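Local coordinates for AlgX/AlgJ SGNH hydrolase-like domain-containing protein (Eubacterium siraeum, PDB 4NZK) that is of unknown function but has an SGNH hydrolase-like domain resembling AlgX and AlgJ, so may act on ester-linked groups, at residues M105-A110 with Y171-A176; F331-F336 with E344-N349; N131-K136 with F336-E341; T262-D267 with A293-F298. All blocks are in the same frame, centred on the assembly; numbering follows the deposited sequence. Where two conformers were deposited one is given.

Contact 1 of 4, residues M105-A110 with Y171-A176; sequences MVVPTA and YYAAKA
Met105 and Ala173 mark the closest backbone approach, with 8.1 Å between their CA atoms, where strand 105-107 and helix 171-176 run nearly antiparallel at 156° with their axes 10.4 Å apart. That spacing is bridged mainly by one long side chain, Met105, present as selenomethionine. Its CG stands anti to the backbone N (chi1 -170°) and the second torsion is also extended, which carries the selenium straight out to the helix; only the last bond bends. The selenium of Met105 ends 3.2 Å from the carbonyl O of Ala173. This O lies almost in line with the CG-SE bond, about 171° at the selenium, an end-on approach consistent with a weak chalcogen-type attraction. The bent terminal methyl then lies alongside the helix residue, Met105 CE being 3.8 Å from Ala173 CB. Ala173 thus meets the same side chain through both its backbone carbonyl and its methyl, and the small size of that methyl is consistent with the short distance between the CA atoms. Val107 adds a looser apolar touch, its CG1 standing 4.4 Å from Ala173 CB. All of these groups are buried. Met105 also rests on Val143 and Glu294, and Ala176 reaches Ala148 of helix 145-150. Strand 101-107 is paired through its backbone with strand 328-334, while Val106 packs on Ile130 of helix 126-136 and Ala338 of helix 335-339; helix 167-180 therefore packs on the sheet face opposite to those two helices.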
loop_
_atom_site.group_PDB
_atom_site.type_symbol
_atom_site.label_atom_id
_atom_site.label_comp_id
_atom_site.label_asym_id
_atom_site.label_seq_id
_atom_site.Cartn_x
_atom_site.Cartn_y
_atom_site.Cartn_z
HETATM N N MSE A 105 -5.806 -4.578 6.163
HETATM C CA MSE A 105 -6.404 -3.579 5.250
HETATM C C MSE A 105 -6.031 -3.903 3.831
HETATM O O MSE A 105 -4.950 -3.550 3.353
HETATM C CB MSE A 105 -6.031 -2.148 5.681
HETATM C CG MSE A 105 -6.877 -1.139 4.852
HETATM SE SE MSE A 105 -6.671 0.691 5.485
HETATM C CE MSE A 105 -4.777 0.839 5.274
ATOM N N VAL A 106 -6.924 -4.631 3.165
ATOM C CA VAL A 106 -6.771 -4.998 1.780
ATOM C C VAL A 106 -7.539 -3.990 0.954
ATOM O O VAL A 106 -8.724 -3.744 1.210
ATOM C CB VAL A 106 -7.237 -6.452 1.490
ATOM C CG1 VAL A 106 -7.112 -6.762 -0.001
ATOM C CG2 VAL A 106 -6.407 -7.440 2.309
ATOM N N VAL A 107 -6.871 -3.420 -0.033
ATOM C CA VAL A 107 -7.478 -2.322 -0.799
ATOM C C VAL A 107 -7.554 -2.676 -2.282
ATOM O O VAL A 107 -6.742 -3.429 -2.790
ATOM C CB VAL A 107 -6.716 -1.000 -0.617
ATOM C CG1 VAL A 107 -6.846 -0.501 0.825
ATOM C CG2 VAL A 107 -5.245 -1.110 -1.012
ATOM N N PRO A 108 -8.552 -2.117 -2.972
ATOM C CA PRO A 108 -8.708 -2.407 -4.378
ATOM C C PRO A 108 -7.781 -1.538 -5.210
ATOM O O PRO A 108 -7.207 -0.585 -4.712
ATOM C CB PRO A 108 -10.140 -1.997 -4.648
ATOM C CG PRO A 108 -10.353 -0.874 -3.725
ATOM C CD PRO A 108 -9.609 -1.214 -2.470
ATOM N N THR A 109 -7.649 -1.913 -6.475
ATOM C CA THR A 109 -7.039 -1.090 -7.485
ATOM C C THR A 109 -8.140 -0.255 -8.157
ATOM O O THR A 109 -9.342 -0.360 -7.809
ATOM C CB THR A 109 -6.278 -1.951 -8.487
ATOM O OG1 THR A 109 -7.188 -2.900 -9.063
ATOM C CG2 THR A 109 -5.115 -2.682 -7.808
ATOM N N ALA A 110 -7.740 0.612 -9.078
ATOM C CA ALA A 110 -8.657 1.619 -9.603
ATOM C C ALA A 110 -9.914 1.065 -10.241
ATOM O O ALA A 110 -10.940 1.721 -10.254
ATOM C CB ALA A 110 -7.944 2.554 -10.576
ATOM N N TYR A 171 -3.718 8.199 1.806
ATOM C CA TYR A 171 -4.099 8.948 2.996
ATOM C C TYR A 171 -5.446 8.519 3.531
ATOM O O TYR A 171 -5.610 8.349 4.755
ATOM C CB TYR A 171 -4.151 10.456 2.687
ATOM C CG TYR A 171 -4.686 11.301 3.800
ATOM C CD1 TYR A 171 -3.894 11.613 4.914
ATOM C CD2 TYR A 171 -5.996 11.739 3.793
ATOM C CE1 TYR A 171 -4.392 12.393 5.971
ATOM C CE2 TYR A 171 -6.505 12.536 4.848
ATOM C CZ TYR A 171 -5.703 12.842 5.936
ATOM O OH TYR A 171 -6.180 13.666 6.965
ATOM N N TYR A 172 -6.440 8.373 2.653
ATOM C CA TYR A 172 -7.758 7.951 3.149
ATOM C C TYR A 172 -7.748 6.557 3.766
ATOM O O TYR A 172 -8.476 6.297 4.724
ATOM C CB TYR A 172 -8.806 8.057 2.081
ATOM C CG TYR A 172 -9.147 9.493 1.743
ATOM C CD1 TYR A 172 -9.644 10.361 2.710
ATOM C CD2 TYR A 172 -8.957 9.990 0.472
ATOM C CE1 TYR A 172 -9.934 11.701 2.400
ATOM C CE2 TYR A 172 -9.244 11.305 0.157
ATOM C CZ TYR A 172 -9.753 12.158 1.116
ATOM O OH TYR A 172 -10.094 13.467 0.791
ATOM N N ALA A 173 -6.946 5.650 3.218
ATOM C CA ALA A 173 -6.812 4.328 3.794
ATOM C C ALA A 173 -6.063 4.400 5.116
ATOM O O ALA A 173 -6.512 3.804 6.121
ATOM C CB ALA A 173 -6.147 3.393 2.812
ATOM N N ALA A 174 -4.981 5.185 5.162
ATOM C CA ALA A 174 -4.235 5.373 6.404
ATOM C C ALA A 174 -5.146 5.960 7.470
ATOM O O ALA A 174 -5.098 5.573 8.648
ATOM C CB ALA A 174 -3.010 6.251 6.190
ATOM N N LYS A 175 -5.970 6.919 7.062
ATOM C CA LYS A 175 -6.907 7.544 7.992
ATOM C C LYS A 175 -7.874 6.532 8.597
ATOM O O LYS A 175 -8.140 6.555 9.795
ATOM C CB LYS A 175 -7.673 8.640 7.252
ATOM C CG LYS A 175 -8.740 9.329 8.096
ATOM C CD LYS A 175 -9.346 10.552 7.415
ATOM C CE LYS A 175 -10.425 11.184 8.288
ATOM N NZ LYS A 175 -10.695 12.540 7.799
ATOM N N ALA A 176 -8.358 5.616 7.772
ATOM C CA ALA A 176 -9.290 4.604 8.268
ATOM C C ALA A 176 -8.602 3.706 9.309
ATOM O O ALA A 176 -9.194 3.339 10.324
ATOM C CB ALA A 176 -9.807 3.752 7.133
#

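Contact 2 of 4, residues F331-F336 with E344-N349; sequences FTMCTF and EGIKNN
Phe331 and Ile346 make the principal apolar contact: the tip of the isoleucine, CD1, sits 4.1 Å from Phe331 CD2 and 4.2 Å from Phe331 CE2, so that it approaches the CD2-CE2 bond of the ring obliquely. Ile346 carries its CG1 branch anti to the carbonyl carbon (chi1 -59°) and extends it further, which projects CD1 from the helix toward the strand. A looser apolar approach, Met333 CE to Ile346 CD1 at 4.4 Å, belongs to one of two deposited conformers of the selenomethionine and is less certain. Aromatic interactions hold the Phe331 ring from outside the pair, edge-to-face with Phe92 and inclined to Phe286. Polar bonds fix the helix instead: Asn349 ND2 donates to Ile310 O, and the Glu344 carboxylate is held by Tyr88 and Asn84. Tyr85 of helix 83-96 touches Phe331, Met333 and Ile346, closing the cluster. Cys334 occupies the N-cap position where strand 328-334 passes into helix 335-339. The chain then returns as helix 344-350 to lie over its own strand, the strand-helix succession of an alpha/beta fold with helices layered on a central, largely parallel sheet.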
loop_
_atom_site.group_PDB
_atom_site.type_symbol
_atom_site.label_atom_id
_atom_site.label_comp_id
_atom_site.label_asym_id
_atom_site.label_seq_id
_atom_site.Cartn_x
_atom_site.Cartn_y
_atom_site.Cartn_z
ATOM N N PHE A 331 -1.141 -5.478 8.209
ATOM C CA PHE A 331 -0.976 -6.125 6.919
ATOM C C PHE A 331 -1.818 -5.317 5.929
ATOM O O PHE A 331 -3.052 -5.143 6.127
ATOM C CB PHE A 331 -1.517 -7.544 6.943
ATOM C CG PHE A 331 -0.629 -8.501 7.665
ATOM C CD1 PHE A 331 -0.735 -8.668 9.027
ATOM C CD2 PHE A 331 0.354 -9.185 6.990
ATOM C CE1 PHE A 331 0.085 -9.566 9.701
ATOM C CE2 PHE A 331 1.199 -10.066 7.653
ATOM C CZ PHE A 331 1.060 -10.243 9.011
ATOM N N THR A 332 -1.158 -4.796 4.900
ATOM C CA THR A 332 -1.857 -3.993 3.930
ATOM C C THR A 332 -1.284 -4.219 2.552
ATOM O O THR A 332 -0.078 -4.245 2.364
ATOM C CB THR A 332 -1.864 -2.515 4.356
ATOM O OG1 THR A 332 -2.700 -1.755 3.445
ATOM C CG2 THR A 332 -0.492 -1.907 4.411
HETATM N N MSE A 333 -2.191 -4.389 1.594
HETATM C CA MSE A 333 -1.818 -4.696 0.228
HETATM C C MSE A 333 -3.013 -4.600 -0.657
HETATM O O MSE A 333 -4.143 -4.501 -0.174
HETATM C CB MSE A 333 -1.232 -6.101 0.137
HETATM C CG MSE A 333 -2.071 -7.230 0.751
HETATM SE SE MSE A 333 -0.840 -8.797 0.653
HETATM C CE MSE A 333 -0.248 -8.204 2.437
ATOM N N CYS A 334 -2.795 -4.618 -1.963
ATOM C CA CYS A 334 -3.920 -4.612 -2.885
ATOM C C CYS A 334 -4.502 -6.020 -3.011
ATOM O O CYS A 334 -3.899 -7.018 -2.646
ATOM C CB CYS A 334 -3.524 -4.049 -4.246
ATOM S SG CYS A 334 -2.558 -5.216 -5.238
ATOM N N THR A 335 -5.693 -6.076 -3.578
ATOM C CA THR A 335 -6.411 -7.330 -3.723
ATOM C C THR A 335 -5.628 -8.358 -4.514
ATOM O O THR A 335 -5.592 -9.519 -4.151
ATOM C CB THR A 335 -7.774 -7.116 -4.367
ATOM O OG1 THR A 335 -7.627 -6.158 -5.427
ATOM C CG2 THR A 335 -8.804 -6.637 -3.326
ATOM N N PHE A 336 -5.004 -7.943 -5.611
ATOM C CA PHE A 336 -4.257 -8.898 -6.419
ATOM C C PHE A 336 -3.174 -9.601 -5.583
ATOM O O PHE A 336 -2.895 -10.777 -5.743
ATOM C CB PHE A 336 -3.576 -8.191 -7.571
ATOM C CG PHE A 336 -4.492 -7.688 -8.642
ATOM C CD1 PHE A 336 -4.816 -8.495 -9.739
ATOM C CD2 PHE A 336 -4.959 -6.388 -8.628
ATOM C CE1 PHE A 336 -5.624 -8.021 -10.765
ATOM C CE2 PHE A 336 -5.750 -5.915 -9.658
ATOM C CZ PHE A 336 -6.067 -6.718 -10.738
ATOM N N GLU A 344 1.675 -15.594 -0.528
ATOM C CA GLU A 344 2.459 -16.750 -0.095
ATOM C C GLU A 344 3.736 -16.315 0.610
ATOM O O GLU A 344 4.338 -17.101 1.362
ATOM C CB GLU A 344 2.775 -17.678 -1.270
ATOM C CG GLU A 344 1.521 -18.219 -1.957
ATOM C CD GLU A 344 0.541 -18.914 -0.996
ATOM O OE1 GLU A 344 0.992 -19.722 -0.150
ATOM O OE2 GLU A 344 -0.687 -18.649 -1.057
ATOM N N GLY A 345 4.149 -15.060 0.410
ATOM C CA GLY A 345 5.322 -14.548 1.116
ATOM C C GLY A 345 5.127 -14.493 2.620
ATOM O O GLY A 345 6.091 -14.533 3.415
ATOM N N ILE A 346 3.882 -14.378 3.040
ATOM C CA ILE A 346 3.613 -14.363 4.454
ATOM C C ILE A 346 4.024 -15.734 5.019
ATOM O O ILE A 346 4.694 -15.797 6.039
ATOM C CB ILE A 346 2.164 -13.986 4.768
ATOM C CG1 ILE A 346 1.859 -12.585 4.181
ATOM C CG2 ILE A 346 1.915 -14.035 6.278
ATOM C CD1 ILE A 346 0.371 -12.211 4.168
ATOM N N LYS A 347 3.614 -16.810 4.353
ATOM C CA LYS A 347 3.936 -18.163 4.809
ATOM C C LYS A 347 5.420 -18.442 4.630
ATOM O O LYS A 347 6.084 -18.879 5.556
ATOM C CB LYS A 347 3.114 -19.191 4.030
ATOM C CG LYS A 347 3.469 -20.617 4.406
ATOM C CD LYS A 347 2.733 -21.655 3.595
ATOM C CE LYS A 347 3.234 -23.037 4.024
ATOM N NZ LYS A 347 2.492 -24.162 3.390
ATOM N N ASN A 348 5.960 -18.100 3.464
ATOM C CA ASN A 348 7.330 -18.514 3.147
ATOM C C ASN A 348 8.416 -17.663 3.713
ATOM O O ASN A 348 9.552 -18.137 3.886
ATOM C CB ASN A 348 7.496 -18.573 1.646
ATOM C CG ASN A 348 6.578 -19.609 1.000
ATOM O OD1 ASN A 348 6.228 -20.622 1.612
ATOM N ND2 ASN A 348 6.167 -19.337 -0.221
ATOM N N ASN A 349 8.094 -16.393 3.962
ATOM C CA ASN A 349 9.083 -15.446 4.481
ATOM C C ASN A 349 8.800 -15.055 5.929
ATOM O O ASN A 349 9.644 -15.199 6.784
ATOM C CB ASN A 349 9.171 -14.213 3.578
ATOM C CG ASN A 349 9.467 -14.558 2.115
ATOM O OD1 ASN A 349 10.204 -15.505 1.816
ATOM N ND2 ASN A 349 8.855 -13.799 1.185
#

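Contact 3 of 4, residues N131-K136 with F336-E341; sequences NSIANK and FSAVGE. With EDO (1,2-ethanediol), chain D.
Lys136 NZ is gripped by two sound bonds, one to Ser132 OG at 2.9 Å and one to O2 of an ethanediol at 2.8 Å; a weak third bond reaches Ser132 O at 3.5 Å. The lysine CG stands anti to the carbonyl carbon (chi1 -70°), the middle of the chain is extended, and a bend at chi4 (59°) brings the ammonium back over the preceding turn of helix 126-136. Ser132 OG is itself bonded to Asp81 O, so the serine links the lysine to a neighbouring loop, while the diol, probably from the crystallisation liquor, takes a further N-H. A leucine in place of Lys136 would probably leave Ser132 OG and the diol O2 without their nitrogen donor and remove the charge held over this turn. The contact between the helices is apolar and lies elsewhere on the helix surface. Ile133 reaches across with its CG1 branch, which an extended second torsion (chi2 163°) points outward, and puts CD1 3.8 Å from Ala338 CB. Val339 CG1 stands off to one side, 4.5 Å from Ile133 CD1. With only a methyl on Ala338, the tip of one isoleucine spans the gap, the nearest CA atoms, those of Ile133 and Ala338, being 8.6 Å apart. Just beyond Val339 the chain leaves helical geometry at Gly340. Tyr85 of helix 83-96 touches both Ile133 and Ala338, and Val106 of the sheet touches Ala338. Three helices thus share one small apolar junction above the strands, an arrangement consistent with the helical outer layer of the three-layered alpha/beta/alpha sandwich of SGNH hydrolases.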
loop_
_atom_site.group_PDB
_atom_site.type_symbol
_atom_site.label_atom_id
_atom_site.label_comp_id
_atom_site.label_asym_id
_atom_site.label_seq_id
_atom_site.Cartn_x
_atom_site.Cartn_y
_atom_site.Cartn_z
ATOM N N ASN A 131 -14.249 -8.855 1.288
ATOM C CA ASN A 131 -15.210 -9.438 2.231
ATOM C C ASN A 131 -14.857 -10.871 2.605
ATOM O O ASN A 131 -14.940 -11.252 3.792
ATOM C CB ASN A 131 -16.637 -9.397 1.691
ATOM C CG ASN A 131 -17.214 -7.998 1.639
ATOM O OD1 ASN A 131 -16.738 -7.075 2.315
ATOM N ND2 ASN A 131 -18.280 -7.840 0.867
ATOM N N SER A 132 -14.505 -11.675 1.599
ATOM C CA SER A 132 -14.162 -13.082 1.844
ATOM C C SER A 132 -13.011 -13.199 2.841
ATOM O O SER A 132 -13.046 -13.990 3.784
ATOM C CB SER A 132 -13.810 -13.773 0.528
ATOM O OG SER A 132 -13.319 -15.090 0.774
ATOM N N ILE A 133 -11.967 -12.396 2.623
ATOM C CA ILE A 133 -10.841 -12.358 3.539
ATOM C C ILE A 133 -11.309 -11.959 4.954
ATOM O O ILE A 133 -10.996 -12.623 5.944
ATOM C CB ILE A 133 -9.745 -11.404 3.010
ATOM C CG1 ILE A 133 -9.078 -12.011 1.774
ATOM C CG2 ILE A 133 -8.718 -11.094 4.105
ATOM C CD1 ILE A 133 -8.304 -11.032 0.945
ATOM N N ALA A 134 -12.079 -10.870 5.048
ATOM C CA ALA A 134 -12.546 -10.380 6.362
ATOM C C ALA A 134 -13.319 -11.462 7.120
ATOM O O ALA A 134 -13.141 -11.630 8.324
ATOM C CB ALA A 134 -13.395 -9.116 6.201
ATOM N N ASN A 135 -14.090 -12.243 6.387
ATOM C CA ASN A 135 -14.940 -13.253 6.984
ATOM C C ASN A 135 -14.136 -14.424 7.519
ATOM O O ASN A 135 -14.643 -15.183 8.341
ATOM C CB ASN A 135 -15.962 -13.754 5.968
ATOM C CG ASN A 135 -17.002 -12.703 5.621
ATOM O OD1 ASN A 135 -17.325 -11.830 6.422
ATOM N ND2 ASN A 135 -17.549 -12.811 4.423
ATOM N N LYS A 136 -12.907 -14.599 7.039
ATOM C CA LYS A 136 -12.076 -15.735 7.432
ATOM C C LYS A 136 -11.071 -15.384 8.516
ATOM O O LYS A 136 -10.355 -16.277 9.035
ATOM C CB LYS A 136 -11.344 -16.266 6.181
ATOM C CG LYS A 136 -12.279 -16.936 5.194
ATOM C CD LYS A 136 -11.675 -17.147 3.821
ATOM C CE LYS A 136 -12.619 -17.877 2.869
ATOM N NZ LYS A 136 -13.928 -17.153 2.654
ATOM N N PHE A 336 -5.004 -7.943 -5.611
ATOM C CA PHE A 336 -4.257 -8.898 -6.419
ATOM C C PHE A 336 -3.174 -9.601 -5.583
ATOM O O PHE A 336 -2.895 -10.777 -5.743
ATOM C CB PHE A 336 -3.576 -8.191 -7.571
ATOM C CG PHE A 336 -4.492 -7.688 -8.642
ATOM C CD1 PHE A 336 -4.816 -8.495 -9.739
ATOM C CD2 PHE A 336 -4.959 -6.388 -8.628
ATOM C CE1 PHE A 336 -5.624 -8.021 -10.765
ATOM C CE2 PHE A 336 -5.750 -5.915 -9.658
ATOM C CZ PHE A 336 -6.067 -6.718 -10.738
ATOM N N SER A 337 -2.534 -8.854 -4.695
ATOM C CA SER A 337 -1.507 -9.443 -3.838
ATOM C C SER A 337 -2.117 -10.393 -2.811
ATOM O O SER A 337 -1.602 -11.490 -2.604
ATOM C CB SER A 337 -0.721 -8.385 -3.088
ATOM O OG SER A 337 0.101 -7.667 -3.943
ATOM N N ALA A 338 -3.219 -9.984 -2.170
ATOM C CA ALA A 338 -3.801 -10.795 -1.117
ATOM C C ALA A 338 -4.378 -12.092 -1.646
ATOM O O ALA A 338 -4.347 -13.087 -0.936
ATOM C CB ALA A 338 -4.888 -10.025 -0.397
ATOM N N VAL A 339 -4.932 -12.097 -2.860
ATOM C CA VAL A 339 -5.547 -13.304 -3.402
ATOM C C VAL A 339 -4.620 -14.176 -4.251
ATOM O O VAL A 339 -4.960 -15.326 -4.553
ATOM C CB VAL A 339 -6.852 -13.040 -4.164
ATOM C CG1 VAL A 339 -7.806 -12.197 -3.321
ATOM C CG2 VAL A 339 -6.603 -12.386 -5.523
ATOM N N GLY A 340 -3.451 -13.647 -4.569
ATOM C CA GLY A 340 -2.504 -14.271 -5.487
ATOM C C GLY A 340 -1.217 -14.723 -4.840
ATOM O O GLY A 340 -1.141 -14.969 -3.622
ATOM N N GLU A 341 -0.185 -14.797 -5.660
ATOM C CA GLU A 341 1.104 -15.335 -5.243
ATOM C C GLU A 341 1.808 -14.519 -4.148
ATOM O O GLU A 341 2.525 -15.077 -3.317
ATOM C CB GLU A 341 1.999 -15.531 -6.492
ATOM C CG GLU A 341 1.376 -16.504 -7.501
ATOM C CD GLU A 341 2.302 -16.964 -8.624
ATOM O OE1 GLU A 341 2.932 -16.116 -9.291
ATOM O OE2 GLU A 341 2.372 -18.189 -8.859
HETATM C C1 EDO D . -17.097 -20.001 2.693
HETATM O O1 EDO D . -17.643 -19.137 3.738
HETATM C C2 EDO D . -16.937 -19.237 1.369
HETATM O O2 EDO D . -15.554 -18.835 1.143
#

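Contact 4 of 4, residues T262-D267 with A293-F298; sequences TFMGGD and AEVPFF. With EDO (1,2-ethanediol), chain B.
Phe263 lays one face of its ring over the backbone of Ala293: the CA of Ala293 lies 4.2 Å from the centroid of the Phe263 ring and 26° off its normal, a CH-pi contact. The alanine methyl follows beside it, with Ala293 CB 3.8 Å from Phe263 CE2. Above the same side of the ring plane, toward the CD1-CE1 bond, Pro296 CG comes in obliquely, 3.9 Å from Phe263 CD1. A serine in place of Phe263 would probably leave Ala293 and Pro296 facing a gap and forfeit the CH-pi contact. Met264, a selenomethionine deposited in two conformers, bends at its last torsion; in one of them its CE comes 3.8 Å from Val295 CG2, an approach to be read with that caution. The chain turns next through Gly265 and Gly266. Gly265 has a positive phi, and the backbone angles of Gly266 leave no place for a CB beside the carbonyl O of Gly265. The successive carbonyls of Gly266 and Asp267 accept the two hydroxyls of an ethanediol: O1 donates to Gly266 O at 3.0 Å and O2 to Asp267 O at 2.7 Å. The Asp267 carboxylate is shared between salt bridges to Lys287 and Arg311, which probably stabilise its negative charge; Lys287 also bonds the diol. Around these two loops, Met264 and Val295 rest on Val307 of strand 304-309, Phe263 on Phe220 and Tyr222 of strand 218-224 and on Pro167, and Ala293 on Ala170 of helix 167-180, which places the pair between the central sheet, that helix and the small two-stranded sheet.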
loop_
_atom_site.group_PDB
_atom_site.type_symbol
_atom_site.label_atom_id
_atom_site.label_comp_id
_atom_site.label_asym_id
_atom_site.label_seq_id
_atom_site.Cartn_x
_atom_site.Cartn_y
_atom_site.Cartn_z
ATOM N N THR A 262 9.685 7.481 -4.671
ATOM C CA THR A 262 9.965 8.537 -3.691
ATOM C C THR A 262 9.863 7.983 -2.249
ATOM O O THR A 262 10.601 8.392 -1.363
ATOM C CB THR A 262 8.983 9.705 -3.870
ATOM O OG1 THR A 262 9.133 10.241 -5.189
ATOM C CG2 THR A 262 9.204 10.779 -2.837
ATOM N N PHE A 263 8.924 7.073 -2.017
ATOM C CA PHE A 263 8.746 6.487 -0.681
ATOM C C PHE A 263 9.772 5.356 -0.435
ATOM O O PHE A 263 9.621 4.239 -0.923
ATOM C CB PHE A 263 7.316 5.990 -0.512
ATOM C CG PHE A 263 6.298 7.030 -0.911
ATOM C CD1 PHE A 263 6.313 8.285 -0.327
ATOM C CD2 PHE A 263 5.386 6.776 -1.917
ATOM C CE1 PHE A 263 5.415 9.261 -0.749
ATOM C CE2 PHE A 263 4.489 7.712 -2.335
ATOM C CZ PHE A 263 4.491 8.967 -1.747
HETATM N N MSE A 264 10.816 5.716 0.290
HETATM C CA MSE A 264 11.891 4.841 0.752
HETATM C C MSE A 264 12.732 4.186 -0.318
HETATM O O MSE A 264 13.548 3.299 -0.016
HETATM C CB MSE A 264 11.325 3.793 1.685
HETATM C CG MSE A 264 10.620 4.503 2.835
HETATM SE SE MSE A 264 9.528 3.251 3.867
HETATM C CE MSE A 264 8.033 3.062 2.607
ATOM N N GLY A 265 12.591 4.654 -1.570
ATOM C CA GLY A 265 13.450 4.229 -2.668
ATOM C C GLY A 265 13.221 2.878 -3.309
ATOM O O GLY A 265 13.831 2.561 -4.318
ATOM N N GLY A 266 12.298 2.102 -2.788
ATOM C CA GLY A 266 12.156 0.721 -3.249
ATOM C C GLY A 266 11.713 -0.170 -2.123
ATOM O O GLY A 266 11.445 0.319 -0.989
ATOM N N ASP A 267 11.660 -1.475 -2.411
ATOM C CA ASP A 267 11.063 -2.425 -1.476
ATOM C C ASP A 267 11.981 -3.400 -0.769
ATOM O O ASP A 267 11.573 -3.968 0.253
ATOM C CB ASP A 267 9.985 -3.246 -2.188
ATOM C CG ASP A 267 8.876 -2.399 -2.789
ATOM O OD1 ASP A 267 8.374 -1.483 -2.116
ATOM O OD2 ASP A 267 8.470 -2.697 -3.947
ATOM N N ALA A 293 3.025 3.989 0.136
ATOM C CA ALA A 293 2.456 5.344 0.181
ATOM C C ALA A 293 1.677 5.652 1.441
ATOM O O ALA A 293 1.336 6.806 1.690
ATOM C CB ALA A 293 1.593 5.615 -1.047
ATOM N N GLU A 294 1.371 4.623 2.225
ATOM C CA GLU A 294 0.687 4.838 3.511
ATOM C C GLU A 294 1.645 5.364 4.565
ATOM O O GLU A 294 1.245 6.074 5.455
ATOM C CB GLU A 294 0.067 3.542 4.049
ATOM C CG GLU A 294 -0.995 2.936 3.138
ATOM C CD GLU A 294 -1.550 1.592 3.627
ATOM O OE1 GLU A 294 -1.595 1.370 4.849
ATOM O OE2 GLU A 294 -1.976 0.754 2.762
ATOM N N VAL A 295 2.922 5.009 4.449
ATOM C CA VAL A 295 3.893 5.254 5.531
ATOM C C VAL A 295 4.000 6.702 5.975
ATOM O O VAL A 295 3.981 6.958 7.194
ATOM C CB VAL A 295 5.274 4.634 5.200
ATOM C CG1 VAL A 295 6.304 4.986 6.256
ATOM C CG2 VAL A 295 5.145 3.114 5.094
ATOM N N PRO A 296 4.054 7.663 5.022
ATOM C CA PRO A 296 4.142 9.059 5.460
ATOM C C PRO A 296 3.004 9.489 6.400
ATOM O O PRO A 296 3.174 10.392 7.219
ATOM C CB PRO A 296 4.075 9.833 4.127
ATOM C CG PRO A 296 4.748 8.897 3.150
ATOM C CD PRO A 296 4.183 7.551 3.556
ATOM N N PHE A 297 1.854 8.846 6.266
ATOM C CA PHE A 297 0.647 9.207 7.037
ATOM C C PHE A 297 0.579 8.548 8.387
ATOM O O PHE A 297 -0.395 8.754 9.100
ATOM C CB PHE A 297 -0.597 8.885 6.210
ATOM C CG PHE A 297 -0.550 9.485 4.833
ATOM C CD1 PHE A 297 -0.442 10.865 4.676
ATOM C CD2 PHE A 297 -0.573 8.691 3.701
ATOM C CE1 PHE A 297 -0.374 11.451 3.416
ATOM C CE2 PHE A 297 -0.491 9.262 2.451
ATOM C CZ PHE A 297 -0.395 10.636 2.298
ATOM N N PHE A 298 1.597 7.762 8.748
ATOM C CA PHE A 298 1.658 7.161 10.082
ATOM C C PHE A 298 2.618 7.860 11.035
ATOM O O PHE A 298 2.557 7.648 12.254
ATOM C CB PHE A 298 2.058 5.687 10.005
ATOM C CG PHE A 298 1.117 4.835 9.210
ATOM C CD1 PHE A 298 -0.234 5.055 9.225
ATOM C CD2 PHE A 298 1.606 3.783 8.453
ATOM C CE1 PHE A 298 -1.095 4.222 8.522
ATOM C CE2 PHE A 298 0.757 2.968 7.738
ATOM C CZ PHE A 298 -0.581 3.189 7.772
HETATM C C1 EDO B . 10.454 -0.279 2.233
HETATM O O1 EDO B . 9.460 -0.095 1.238
HETATM C C2 EDO B . 10.320 -1.621 2.977
HETATM O O2 EDO B . 9.978 -2.667 2.075
#

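In the fold
Contacts 1 and 2 both use the central mixed sheet, through neighbouring parallel strands 101-107 and 328-334, with centres 16 Å apart. Contacts 2 and 3, about 9 Å between centres, share helix 335-339 and lie on one side of that sheet, while helix 167-180 of contact 1 takes the other. The centre of contact 4 lies about 14 Å from that of contact 1 and about 23 Å from that of contact 3, which it does not touch. Along the chain contact 1 closes before contact 4 opens, and contact 4 closes before contact 2; contact 3 spans residues 131 to 341 and so joins distant parts. Thr332 OG1, hydrogen-bonded to both Met105 O and Glu294 OE2, ties contacts 1, 2 and 4 into one core.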